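Local coordinates for protein adenylate kinase (Desulfovibrio gigas, PDB 2XB4) that probably catalyses the reversible transfer of the terminal phosphate of ATP to AMP, yielding two ADP, and binds a zinc ion, at residues Gly32-Phe35 against Arg36-Gly40; Asp62-Ile65 against Pro66-Glu70; Asn88-Gln91 against Ala92-Phe96; Gly14-Gly17 against Asn18-Lys21; Gly168-Asn171 against Lys172-Ile176. All blocks are in the same frame, centred on the assembly; numbering follows the deposited sequence.

Interaction 1. Residues Gly32-Phe35 against Arg36-Gly40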
loop_
_atom_site.group_PDB
_atom_site.type_symbol
_atom_site.label_atom_id
_atom_site.label_comp_id
_atom_site.label_asym_id
_atom_site.label_seq_id
_atom_site.Cartn_x
_atom_site.Cartn_y
_atom_site.Cartn_z
ATOM N N GLY A 32 -20.651 3.192 12.399
ATOM C CA GLY A 32 -19.463 4.000 12.750
ATOM C C GLY A 32 -19.700 5.467 13.040
ATOM O O GLY A 32 -19.195 6.008 14.006
ATOM N N GLY A 33 -20.494 6.133 12.230
ATOM C CA GLY A 33 -20.872 7.538 12.430
ATOM C C GLY A 33 -21.707 7.784 13.672
ATOM O O GLY A 33 -21.556 8.813 14.332
ATOM N N ILE A 34 -22.551 6.816 14.048
ATOM C CA ILE A 34 -23.285 6.937 15.350
ATOM C C ILE A 34 -22.263 7.167 16.487
ATOM O O ILE A 34 -22.377 8.105 17.303
ATOM C CB ILE A 34 -24.158 5.716 15.601
ATOM C CG1 ILE A 34 -25.213 5.571 14.475
ATOM C CG2 ILE A 34 -24.818 5.789 17.015
ATOM C CD1 ILE A 34 -26.018 4.217 14.464
ATOM N N PHE A 35 -21.238 6.305 16.575
ATOM C CA PHE A 35 -20.230 6.476 17.654
ATOM C C PHE A 35 -19.528 7.812 17.575
ATOM O O PHE A 35 -19.379 8.493 18.586
ATOM C CB PHE A 35 -19.221 5.289 17.712
ATOM C CG PHE A 35 -19.808 3.968 18.343
ATOM C CD1 PHE A 35 -21.172 3.614 18.190
ATOM C CD2 PHE A 35 -18.952 3.056 19.036
ATOM C CE1 PHE A 35 -21.705 2.404 18.735
ATOM C CE2 PHE A 35 -19.481 1.804 19.597
ATOM C CZ PHE A 35 -20.872 1.506 19.445
ATOM N N ARG A 36 -19.059 8.231 16.413
ATOM C CA ARG A 36 -18.439 9.561 16.345
ATOM C C ARG A 36 -19.335 10.707 16.832
ATOM O O ARG A 36 -18.837 11.632 17.487
ATOM C CB ARG A 36 -17.918 9.874 14.933
ATOM C CG ARG A 36 -16.587 9.234 14.607
ATOM C CD ARG A 36 -16.057 9.803 13.279
ATOM N NE ARG A 36 -17.031 9.650 12.194
ATOM C CZ ARG A 36 -17.251 8.508 11.502
ATOM N NH1 ARG A 36 -16.613 7.370 11.800
ATOM N NH2 ARG A 36 -18.122 8.497 10.517
ATOM N N GLU A 37 -20.616 10.711 16.463
ATOM C CA GLU A 37 -21.576 11.669 17.033
ATOM C C GLU A 37 -21.637 11.579 18.599
ATOM O O GLU A 37 -21.676 12.578 19.298
ATOM C CB GLU A 37 -23.011 11.430 16.460
ATOM C CG GLU A 37 -24.161 12.182 17.266
ATOM C CD GLU A 37 -25.625 11.966 16.759
ATOM O OE1 GLU A 37 -25.767 11.429 15.663
ATOM O OE2 GLU A 37 -26.621 12.313 17.453
ATOM N N HIS A 38 -21.722 10.383 19.153
ATOM C CA HIS A 38 -21.968 10.283 20.595
ATOM C C HIS A 38 -20.649 10.229 21.442
ATOM O O HIS A 38 -20.489 10.933 22.462
ATOM C CB HIS A 38 -22.738 9.053 20.827
ATOM C CG HIS A 38 -24.189 9.174 20.500
ATOM N ND1 HIS A 38 -25.114 9.572 21.428
ATOM C CD2 HIS A 38 -24.870 8.890 19.381
ATOM C CE1 HIS A 38 -26.316 9.515 20.902
ATOM N NE2 HIS A 38 -26.195 9.063 19.666
ATOM N N ILE A 39 -19.722 9.353 21.015
ATOM C CA ILE A 39 -18.405 9.195 21.727
ATOM C C ILE A 39 -17.547 10.466 21.552
ATOM O O ILE A 39 -17.139 11.093 22.552
ATOM C CB ILE A 39 -17.628 7.852 21.383
ATOM C CG1 ILE A 39 -18.286 6.656 22.039
ATOM C CG2 ILE A 39 -16.173 7.840 21.927
ATOM C CD1 ILE A 39 -19.356 6.059 21.265
ATOM N N GLY A 40 -17.372 10.874 20.300
ATOM C CA GLY A 40 -16.742 12.116 19.968
ATOM C C GLY A 40 -17.507 13.358 20.464
ATOM O O GLY A 40 -16.902 14.249 21.058
#

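Interaction 2. Residues Asp62-Ile65 against Pro66-Glu70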
loop_
_atom_site.group_PDB
_atom_site.type_symbol
_atom_site.label_atom_id
_atom_site.label_comp_id
_atom_site.label_asym_id
_atom_site.label_seq_id
_atom_site.Cartn_x
_atom_site.Cartn_y
_atom_site.Cartn_z
ATOM N N ASP A 62 -27.407 -2.091 26.074
ATOM C CA ASP A 62 -28.273 -1.109 26.740
ATOM C C ASP A 62 -27.797 0.318 26.659
ATOM O O ASP A 62 -28.495 1.239 27.104
ATOM C CB ASP A 62 -28.694 -1.503 28.172
ATOM C CG ASP A 62 -27.534 -1.503 29.210
ATOM O OD1 ASP A 62 -26.388 -1.007 28.987
ATOM O OD2 ASP A 62 -27.834 -1.999 30.336
ATOM N N ILE A 63 -26.597 0.514 26.077
ATOM C CA ILE A 63 -26.134 1.844 25.795
ATOM C C ILE A 63 -26.131 2.073 24.268
ATOM O O ILE A 63 -26.515 3.145 23.799
ATOM C CB ILE A 63 -24.693 2.080 26.377
ATOM C CG1 ILE A 63 -24.747 2.064 27.928
ATOM C CG2 ILE A 63 -24.164 3.390 25.900
ATOM C CD1 ILE A 63 -23.351 2.136 28.564
ATOM N N THR A 64 -25.704 1.084 23.499
ATOM C CA THR A 64 -25.652 1.190 22.048
ATOM C C THR A 64 -27.072 1.407 21.417
ATOM O O THR A 64 -27.244 2.272 20.559
ATOM C CB THR A 64 -25.050 -0.115 21.489
ATOM O OG1 THR A 64 -23.655 -0.167 21.880
ATOM C CG2 THR A 64 -25.113 -0.069 19.973
ATOM N N ILE A 65 -28.082 0.671 21.877
ATOM C CA ILE A 65 -29.406 0.769 21.267
ATOM C C ILE A 65 -29.942 2.191 21.515
ATOM O O ILE A 65 -30.328 2.839 20.558
ATOM C CB ILE A 65 -30.379 -0.262 21.857
ATOM C CG1 ILE A 65 -29.948 -1.704 21.456
ATOM C CG2 ILE A 65 -31.830 0.013 21.360
ATOM C CD1 ILE A 65 -30.045 -1.982 20.047
ATOM N N PRO A 66 -29.891 2.708 22.775
ATOM C CA PRO A 66 -30.319 4.141 22.915
ATOM C C PRO A 66 -29.512 5.134 22.070
ATOM O O PRO A 66 -30.075 6.123 21.574
ATOM C CB PRO A 66 -30.140 4.435 24.409
ATOM C CG PRO A 66 -30.065 3.141 25.107
ATOM C CD PRO A 66 -29.821 2.014 24.092
ATOM N N MET A 67 -28.221 4.899 21.910
ATOM C CA MET A 67 -27.462 5.728 20.969
ATOM C C MET A 67 -28.007 5.717 19.578
ATOM O O MET A 67 -28.113 6.811 18.963
ATOM C CB MET A 67 -25.994 5.288 20.900
ATOM C CG MET A 67 -25.284 5.655 22.127
ATOM S SD MET A 67 -23.449 5.330 22.105
ATOM C CE MET A 67 -22.869 6.702 22.940
ATOM N N VAL A 68 -28.240 4.513 19.042
ATOM C CA VAL A 68 -28.778 4.395 17.717
ATOM C C VAL A 68 -30.106 5.174 17.637
ATOM O O VAL A 68 -30.326 5.993 16.717
ATOM C CB VAL A 68 -28.966 2.885 17.293
ATOM C CG1 VAL A 68 -29.778 2.837 15.978
ATOM C CG2 VAL A 68 -27.573 2.189 17.210
ATOM N N LEU A 69 -31.000 4.946 18.603
ATOM C CA LEU A 69 -32.321 5.626 18.515
ATOM C C LEU A 69 -32.183 7.151 18.587
ATOM O O LEU A 69 -32.953 7.862 17.886
ATOM C CB LEU A 69 -33.233 5.203 19.656
ATOM C CG LEU A 69 -34.172 4.034 19.364
ATOM C CD1 LEU A 69 -35.358 4.622 18.573
ATOM C CD2 LEU A 69 -33.452 2.846 18.690
ATOM N N GLU A 70 -31.246 7.666 19.412
ATOM C CA GLU A 70 -31.043 9.104 19.498
ATOM C C GLU A 70 -30.587 9.683 18.165
ATOM O O GLU A 70 -30.967 10.801 17.800
ATOM C CB GLU A 70 -29.992 9.496 20.563
ATOM C CG GLU A 70 -30.584 9.357 21.950
ATOM C CD GLU A 70 -29.842 10.118 23.072
ATOM O OE1 GLU A 70 -28.675 10.635 22.906
ATOM O OE2 GLU A 70 -30.455 10.125 24.191
#

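Interaction 3. Residues Asn88-Gln91 against Ala92-Phe96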
loop_
_atom_site.group_PDB
_atom_site.type_symbol
_atom_site.label_atom_id
_atom_site.label_comp_id
_atom_site.label_asym_id
_atom_site.label_seq_id
_atom_site.Cartn_x
_atom_site.Cartn_y
_atom_site.Cartn_z
ATOM N N ASN A 88 -26.294 -8.947 15.131
ATOM C CA ASN A 88 -26.646 -10.263 15.686
ATOM C C ASN A 88 -28.113 -10.203 16.159
ATOM O O ASN A 88 -28.744 -9.118 16.145
ATOM C CB ASN A 88 -25.632 -10.674 16.811
ATOM C CG ASN A 88 -25.605 -9.678 18.027
ATOM O OD1 ASN A 88 -26.623 -9.190 18.469
ATOM N ND2 ASN A 88 -24.403 -9.402 18.567
ATOM N N THR A 89 -28.630 -11.345 16.603
ATOM C CA THR A 89 -30.062 -11.455 16.927
ATOM C C THR A 89 -30.472 -10.705 18.185
ATOM O O THR A 89 -31.601 -10.129 18.242
ATOM C CB THR A 89 -30.545 -12.921 16.983
ATOM O OG1 THR A 89 -29.588 -13.671 17.736
ATOM C CG2 THR A 89 -30.562 -13.507 15.583
ATOM N N VAL A 90 -29.604 -10.731 19.202
ATOM C CA VAL A 90 -29.886 -9.999 20.456
ATOM C C VAL A 90 -30.003 -8.498 20.149
ATOM O O VAL A 90 -30.976 -7.836 20.571
ATOM C CB VAL A 90 -28.861 -10.321 21.598
ATOM C CG1 VAL A 90 -28.980 -9.337 22.808
ATOM C CG2 VAL A 90 -28.970 -11.837 22.077
ATOM N N GLN A 91 -29.055 -7.944 19.385
ATOM C CA GLN A 91 -29.183 -6.559 18.956
ATOM C C GLN A 91 -30.423 -6.356 18.104
ATOM O O GLN A 91 -31.090 -5.254 18.224
ATOM C CB GLN A 91 -28.009 -6.100 18.075
ATOM C CG GLN A 91 -26.708 -6.033 18.870
ATOM C CD GLN A 91 -25.450 -5.788 17.940
ATOM O OE1 GLN A 91 -25.478 -5.994 16.740
ATOM N NE2 GLN A 91 -24.357 -5.319 18.544
ATOM N N ALA A 92 -30.738 -7.294 17.200
ATOM C CA ALA A 92 -31.865 -7.032 16.299
ATOM C C ALA A 92 -33.170 -6.921 17.090
ATOM O O ALA A 92 -34.115 -6.119 16.719
ATOM C CB ALA A 92 -32.030 -8.190 15.272
ATOM N N GLN A 93 -33.343 -7.836 18.072
ATOM C CA GLN A 93 -34.609 -7.836 18.825
ATOM C C GLN A 93 -34.622 -6.550 19.764
ATOM O O GLN A 93 -35.646 -5.880 19.927
ATOM C CB GLN A 93 -34.737 -9.099 19.681
ATOM C CG GLN A 93 -35.950 -8.996 20.566
ATOM C CD GLN A 93 -36.182 -10.282 21.335
ATOM O OE1 GLN A 93 -35.472 -11.280 21.130
ATOM N NE2 GLN A 93 -37.157 -10.266 22.245
ATOM N N LYS A 94 -33.502 -6.236 20.391
ATOM C CA LYS A 94 -33.482 -5.001 21.291
ATOM C C LYS A 94 -33.793 -3.768 20.451
ATOM O O LYS A 94 -34.553 -2.840 20.908
ATOM C CB LYS A 94 -32.146 -4.851 22.043
ATOM C CG LYS A 94 -32.086 -5.964 23.106
ATOM C CD LYS A 94 -30.656 -5.977 23.778
ATOM C CE LYS A 94 -30.782 -6.593 25.202
ATOM N NZ LYS A 94 -29.431 -7.101 25.518
ATOM N N LEU A 95 -33.248 -3.742 19.229
ATOM C CA LEU A 95 -33.524 -2.599 18.329
ATOM C C LEU A 95 -35.026 -2.525 17.950
ATOM O O LEU A 95 -35.650 -1.465 18.002
ATOM C CB LEU A 95 -32.680 -2.656 17.046
ATOM C CG LEU A 95 -32.933 -1.596 15.926
ATOM C CD1 LEU A 95 -32.451 -0.209 16.452
ATOM C CD2 LEU A 95 -32.087 -1.901 14.686
ATOM N N PHE A 96 -35.587 -3.657 17.544
ATOM C CA PHE A 96 -37.004 -3.674 17.239
ATOM C C PHE A 96 -37.876 -3.163 18.444
ATOM O O PHE A 96 -38.777 -2.329 18.262
ATOM C CB PHE A 96 -37.430 -5.071 16.834
ATOM C CG PHE A 96 -38.883 -5.131 16.498
ATOM C CD1 PHE A 96 -39.384 -4.428 15.388
ATOM C CD2 PHE A 96 -39.763 -5.821 17.333
ATOM C CE1 PHE A 96 -40.804 -4.458 15.130
ATOM C CE2 PHE A 96 -41.177 -5.849 17.035
ATOM C CZ PHE A 96 -41.638 -5.167 15.910
#

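Interaction 4. Residues Gly14-Gly17 against Asn18-Lys21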
loop_
_atom_site.group_PDB
_atom_site.type_symbol
_atom_site.label_atom_id
_atom_site.label_comp_id
_atom_site.label_asym_id
_atom_site.label_seq_id
_atom_site.Cartn_x
_atom_site.Cartn_y
_atom_site.Cartn_z
ATOM N N GLY A 14 -22.693 -0.589 -0.036
ATOM C CA GLY A 14 -22.564 0.891 0.119
ATOM C C GLY A 14 -23.054 1.604 -1.131
ATOM O O GLY A 14 -23.792 2.614 -1.080
ATOM N N THR A 15 -22.655 1.084 -2.271
ATOM C CA THR A 15 -23.089 1.613 -3.541
ATOM C C THR A 15 -24.593 1.645 -3.681
ATOM O O THR A 15 -25.161 2.659 -4.097
ATOM C CB THR A 15 -22.476 0.831 -4.696
ATOM O OG1 THR A 15 -21.061 0.862 -4.548
ATOM C CG2 THR A 15 -22.830 1.499 -6.041
ATOM N N GLN A 16 -25.238 0.528 -3.361
ATOM C CA GLN A 16 -26.711 0.417 -3.440
ATOM C C GLN A 16 -27.408 1.285 -2.434
ATOM O O GLN A 16 -28.392 1.946 -2.779
ATOM C CB GLN A 16 -27.222 -1.043 -3.298
ATOM C CG GLN A 16 -26.762 -1.990 -4.408
ATOM C CD GLN A 16 -27.125 -1.444 -5.813
ATOM O OE1 GLN A 16 -26.294 -1.507 -6.710
ATOM N NE2 GLN A 16 -28.351 -0.888 -5.994
ATOM N N GLY A 17 -26.899 1.308 -1.202
ATOM C CA GLY A 17 -27.459 2.189 -0.180
ATOM C C GLY A 17 -27.374 3.649 -0.558
ATOM O O GLY A 17 -28.341 4.421 -0.393
ATOM N N ASN A 18 -26.217 4.061 -1.060
ATOM C CA ASN A 18 -26.067 5.446 -1.568
ATOM C C ASN A 18 -27.107 5.790 -2.617
ATOM O O ASN A 18 -27.664 6.859 -2.577
ATOM C CB ASN A 18 -24.663 5.654 -2.142
ATOM C CG ASN A 18 -24.395 7.101 -2.508
ATOM O OD1 ASN A 18 -24.230 7.410 -3.674
ATOM N ND2 ASN A 18 -24.392 7.986 -1.529
ATOM N N LEU A 19 -27.370 4.884 -3.555
ATOM C CA LEU A 19 -28.374 5.129 -4.586
ATOM C C LEU A 19 -29.772 5.333 -3.971
ATOM O O LEU A 19 -30.490 6.254 -4.346
ATOM C CB LEU A 19 -28.358 4.020 -5.645
ATOM C CG LEU A 19 -27.104 4.065 -6.565
ATOM C CD1 LEU A 19 -27.049 2.699 -7.285
ATOM C CD2 LEU A 19 -27.044 5.216 -7.622
ATOM N N VAL A 20 -30.089 4.556 -2.942
ATOM C CA VAL A 20 -31.430 4.605 -2.342
ATOM C C VAL A 20 -31.555 5.900 -1.568
ATOM O O VAL A 20 -32.526 6.610 -1.704
ATOM C CB VAL A 20 -31.644 3.417 -1.376
ATOM C CG1 VAL A 20 -32.929 3.622 -0.497
ATOM C CG2 VAL A 20 -31.714 2.084 -2.134
ATOM N N LYS A 21 -30.511 6.252 -0.822
ATOM C CA LYS A 21 -30.554 7.435 0.015
ATOM C C LYS A 21 -30.658 8.745 -0.793
ATOM O O LYS A 21 -31.345 9.675 -0.373
ATOM C CB LYS A 21 -29.408 7.416 1.051
ATOM C CG LYS A 21 -28.142 8.045 0.666
ATOM C CD LYS A 21 -28.145 9.473 0.999
ATOM C CE LYS A 21 -26.815 10.022 1.234
ATOM N NZ LYS A 21 -26.144 10.314 -0.033
#

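Interaction 5. Residues Gly168-Asn171 against Lys172-Ile176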
loop_
_atom_site.group_PDB
_atom_site.type_symbol
_atom_site.label_atom_id
_atom_site.label_comp_id
_atom_site.label_asym_id
_atom_site.label_seq_id
_atom_site.Cartn_x
_atom_site.Cartn_y
_atom_site.Cartn_z
ATOM N N GLY A 168 -7.709 -14.281 6.331
ATOM C CA GLY A 168 -8.133 -14.506 7.739
ATOM C C GLY A 168 -9.106 -13.393 8.124
ATOM O O GLY A 168 -10.094 -13.650 8.772
ATOM N N ALA A 169 -8.863 -12.146 7.688
ATOM C CA ALA A 169 -9.740 -11.046 8.150
ATOM C C ALA A 169 -11.106 -11.116 7.429
ATOM O O ALA A 169 -12.133 -10.804 8.027
ATOM C CB ALA A 169 -9.078 -9.678 7.881
ATOM N N ILE A 170 -11.084 -11.405 6.123
ATOM C CA ILE A 170 -12.298 -11.533 5.309
ATOM C C ILE A 170 -13.166 -12.638 5.942
ATOM O O ILE A 170 -14.366 -12.419 6.198
ATOM C CB ILE A 170 -11.951 -11.861 3.854
ATOM C CG1 ILE A 170 -11.303 -10.651 3.138
ATOM C CG2 ILE A 170 -13.201 -12.304 3.094
ATOM C CD1 ILE A 170 -10.706 -11.153 1.796
ATOM N N ASN A 171 -12.533 -13.786 6.266
ATOM C CA ASN A 171 -13.257 -14.917 6.864
ATOM C C ASN A 171 -13.855 -14.645 8.237
ATOM O O ASN A 171 -14.941 -15.130 8.542
ATOM C CB ASN A 171 -12.399 -16.183 6.897
ATOM C CG ASN A 171 -12.277 -16.825 5.514
ATOM O OD1 ASN A 171 -13.235 -16.821 4.755
ATOM N ND2 ASN A 171 -11.148 -17.476 5.253
ATOM N N LYS A 172 -13.185 -13.868 9.070
ATOM C CA LYS A 172 -13.759 -13.589 10.348
ATOM C C LYS A 172 -14.971 -12.641 10.186
ATOM O O LYS A 172 -15.942 -12.845 10.906
ATOM C CB LYS A 172 -12.748 -12.904 11.233
ATOM C CG LYS A 172 -11.665 -14.000 11.689
ATOM C CD LYS A 172 -10.561 -13.334 12.374
ATOM C CE LYS A 172 -9.737 -14.396 13.109
ATOM N NZ LYS A 172 -9.225 -13.652 14.283
ATOM N N ARG A 173 -14.967 -11.685 9.228
ATOM C CA ARG A 173 -16.179 -10.877 9.048
ATOM C C ARG A 173 -17.325 -11.728 8.436
ATOM O O ARG A 173 -18.497 -11.538 8.820
ATOM C CB ARG A 173 -15.934 -9.637 8.168
ATOM C CG ARG A 173 -14.937 -8.610 8.780
ATOM C CD ARG A 173 -14.703 -7.463 7.801
ATOM N NE ARG A 173 -13.454 -6.844 8.161
ATOM C CZ ARG A 173 -12.247 -6.942 7.549
ATOM N NH1 ARG A 173 -12.001 -7.558 6.349
ATOM N NH2 ARG A 173 -11.252 -6.292 8.150
ATOM N N HIS A 174 -16.986 -12.661 7.521
ATOM C CA HIS A 174 -18.044 -13.526 6.902
ATOM C C HIS A 174 -18.589 -14.566 7.884
ATOM O O HIS A 174 -19.846 -14.897 7.877
ATOM C CB HIS A 174 -17.471 -14.199 5.644
ATOM C CG HIS A 174 -17.489 -13.317 4.426
ATOM N ND1 HIS A 174 -16.834 -13.651 3.257
ATOM C CD2 HIS A 174 -18.109 -12.139 4.176
ATOM C CE1 HIS A 174 -16.990 -12.680 2.358
ATOM N NE2 HIS A 174 -17.742 -11.737 2.903
ATOM N N ASP A 175 -17.715 -15.052 8.779
ATOM C CA ASP A 175 -18.158 -15.832 9.928
ATOM C C ASP A 175 -19.282 -15.199 10.680
ATOM O O ASP A 175 -20.301 -15.860 10.939
ATOM C CB ASP A 175 -17.009 -16.175 10.896
ATOM C CG ASP A 175 -16.094 -17.291 10.357
ATOM O OD1 ASP A 175 -16.367 -17.929 9.308
ATOM O OD2 ASP A 175 -15.078 -17.512 11.006
ATOM N N ILE A 176 -19.183 -13.902 10.964
ATOM C CA ILE A 176 -20.238 -13.269 11.692
ATOM C C ILE A 176 -21.428 -13.049 10.749
ATOM O O ILE A 176 -22.565 -13.328 11.116
ATOM C CB ILE A 176 -19.781 -11.908 12.259
ATOM C CG1 ILE A 176 -18.714 -12.164 13.357
ATOM C CG2 ILE A 176 -21.000 -11.090 12.841
ATOM C CD1 ILE A 176 -17.752 -10.845 13.548
HETATM O O HOH W 1 -15.494 -16.221 3.263
#

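Interaction 1. Residues Gly32-Phe35 against Arg36-Gly40
Phe35 and Ile39 meet a single turn apart on helix 31-40, which belongs to the NMP region, the small peripheral domain that probably receives AMP. Backbone bonds come first: Arg36, Glu37, His38 and Ile39 donate to Gly32, Gly33, Ile34 and Phe35 in regular alpha-helical steps. Glu37 N reaches Gly33 O almost straight, at 176°, whereas the bond from Ile39 N to Phe35 O is short (2.6 Å) and bent to 142°, just where the helix widens into a pi-type turn. Side-chain packing forms on two flanks. Phe35 and Ile39 run side by side, and the bend of Ile39 at chi2 (87°) returns CD1 to within 3.6 Å of Phe35 CG. Ile34 and His38 likewise point the same way, with Ile34 CG2 3.9 Å from His38 CD2. The imidazole sets an edge toward Ile34 O, 3.3 Å from CD2, and its ND1 bonds Thr43; nearby, Glu37 forms a salt bridge with Lys75. Arg36, a predicted AMP ligand, folds back at chi3 to lay one guanidinium face over the glycines, bringing NH2 to 3.5 Å from Gly33 CA while NH1 stands 3.7 Å from Gly32 O.

Interaction 2. Residues Asp62-Ile65 against Pro66-Glu70
Pro66 presses its ring into the preceding turn of helix 61-75, a knob seated among Asp62, Ile63, Thr64 and Ile65. CG leads, coming to 3.2 Å from Asp62 O, the carbonyl that would otherwise receive an amide hydrogen from position 66. Proline has none to give, and the helix kinks here. Ile65 crosses the ring obliquely, its CB only 3.2 Å from Pro66 CD, a tight fit partly imposed by the peptide link between them. The other pairs are spaced by one turn. Ile65 holds CG2 anti to its own N and beside the carbonyl carbon, which sends that branch forward to meet Leu69 CD2 at 4.2 Å. Met67 sets CG beside its own N (chi1 -72°) and thereby close over Ile63 O, with 3.3 Å between CG and that oxygen; the sulfur then makes a looser contact, SD to Ile63 CG2 at 4.3 Å. Val68 rests CG2 3.4 Å from Thr64 O. Regular bonds from Met67, Val68 and Leu69 to Ile63, Thr64 and Ile65 bridge the kink. Met67 and Val68 face helix 31-40 through Ile39 and Ile34, while Ile65 and Leu69 turn to helix 89-101, touching Lys94, Leu95 and Ala98; the helix is thus packed between these two neighbours.

Interaction 3. Residues Asn88-Gln91 against Ala92-Phe96
Gln91 O accepts from Leu95 N at 2.8 Å, one turn on, while the amide of Gln91 itself is taken by the cap of the helix: its N donates to Asn88 OD1 at 2.9 Å, almost straight (169°) and in line with the side-chain carbonyl. Asn88 places its amide there by turning CG to chi1 61°. The reciprocal bond, Asn88 N to Gln91 OE1, is weak at 3.5 Å; OE1 also accepts a hydrogen bond from Arg87 N. Asn88 O adds a bond from Ala92 N at 2.9 Å, so both oxygens of the capping residue serve amides of the first turn. Asn88 ND2 bonds Arg55 O of the third subunit. Further out, Val90 and Lys94 run side by side, and the extended lysine passes its chain along the valine, with NZ 3.5 Å from Val90 CG1 and CG 3.3 Å from Val90 O; NZ makes a long, weak ion pair with Asp61. Ala92 tucks CB 3.5 Å from Asn88 O and faces Tyr190 of helix 184-192. Asn88 and Gln91 together make a capping box, which starts helix 89-101 directly after the predicted AMP-binding residues 84-87; Gln91 is itself a predicted AMP ligand.

Interaction 4. Residues Gly14-Gly17 against Asn18-Lys21
Asn18 N bonds Gly14 O at 2.8 Å with a nearly straight N-H (167°), in the first turns of helix 13-24, the helix that follows the glycine-rich P-loop of this nucleotide-binding fold. The chain of bonds continues with Leu19 N to Thr15 O at 3.2 Å, Val20 N to Gln16 O, and Lys21 N to Gly17 O at 2.9 Å, so each amide of the second turn is bonded as the helix leaves the phosphate-binding loop. Gly14 and Thr15 are predicted ATP ligands, and the side chain of Thr15 lies about 5 Å from a bound tartrate, whose pocket takes in Gly10, Ser11, Gly12 and Lys13. Thr15 OG1 is bonded to His135 NE2 of the second subunit, a residue that also belongs to the zinc site there, so the assembly meets the loop end of the helix at this hydroxyl. Side chains of the second turn settle on the carbonyls of the first. Asn18 CB lies 3.3 Å from Gly14 O, Leu19 CG 3.4 Å from Thr15 O, and Val20, with CG2 beside its own N, brings that methyl 3.4 Å from Gln16 O. On the flank facing helix 211-222, Gln16 touches Ile214 and Lys215, Leu19 touches Lys215, and Val20 touches Leu218. Gln16 is bent at chi2 (-55°), which carries its amide across Leu19 until NE2 is 4.0 Å from CD1; buried here, this NE2 finds no hydrogen-bond partner in the model.

Interaction 5. Residues Gly168-Asn171 against Lys172-Ile176
Ile170 and His174, together with Asn171 and Asp175, make a turn-to-turn contact within helix 167-177, a helix that borders the predicted nucleotide site and contains the predicted AMP ligand Arg173. Four backbone bonds hold the two turns together, among them His174 N to Ile170 O at 2.9 Å and Asp175 N to Asn171 O at 2.8 Å. Ile170 and His174 lie side by side, pointing the same way: the CG2 branch, anti to the isoleucine N, touches CE1 and ND1 of the imidazole, both at 3.9 Å. A water meets the edge of this ring in its plane, 2.9 Å from His174 ND1, and donates to Asn171 OD1, bridging the two residues; the other ring nitrogen, NE2, bonds Asn9 O. With both nitrogens engaged, the rotation of the ring is well defined. Asp175 bends back over the preceding turn, placing CG 3.0 Å and OD1 3.2 Å from Asn171 O. The carboxylate and this carbonyl oxygen would be expected to repel one another; Arg116 NH2, in a salt bridge with Asp175 OD1 and a hydrogen bond with Asn171 OD1, probably eases the charge of the carboxylate. Arg173 extends from CG to NE and lays one guanidinium face over Ala169 O, its NH1 3.7 Å from that oxygen and 3.9 Å from Ala169 CB. Around the helix, Ile170, Asn171 and His174 face helix 116-124 through Ile123, Lys120, Arg116 and Ala119, His174 also packs on Pro8 of the loop following strand 2-6, and Ile176 reaches Arg87, between strand 80-83 and helix 89-101.

In the fold
Interactions 1, 2 and 3 form a continuous group of three helices on the side that probably binds AMP. Interaction 2 is in the middle, its centre 11 Å from that of interaction 1 and 12 Å from that of interaction 3, and it touches both; interactions 1 and 3 do not meet, their nearest atoms being about 8 Å apart. Interactions 4 and 5 do not touch this group, though interaction 5 comes within about 6 Å of interaction 3 at the nearest atoms; they lie on opposite sides of the chain's centre, yet each is near bound tartrate, the side chains of Thr15 and His174 being about 5 Å and 7 Å from it. Predicted AMP ligands fall in interactions 1, 3 and 5, and predicted ATP ligands in interaction 4.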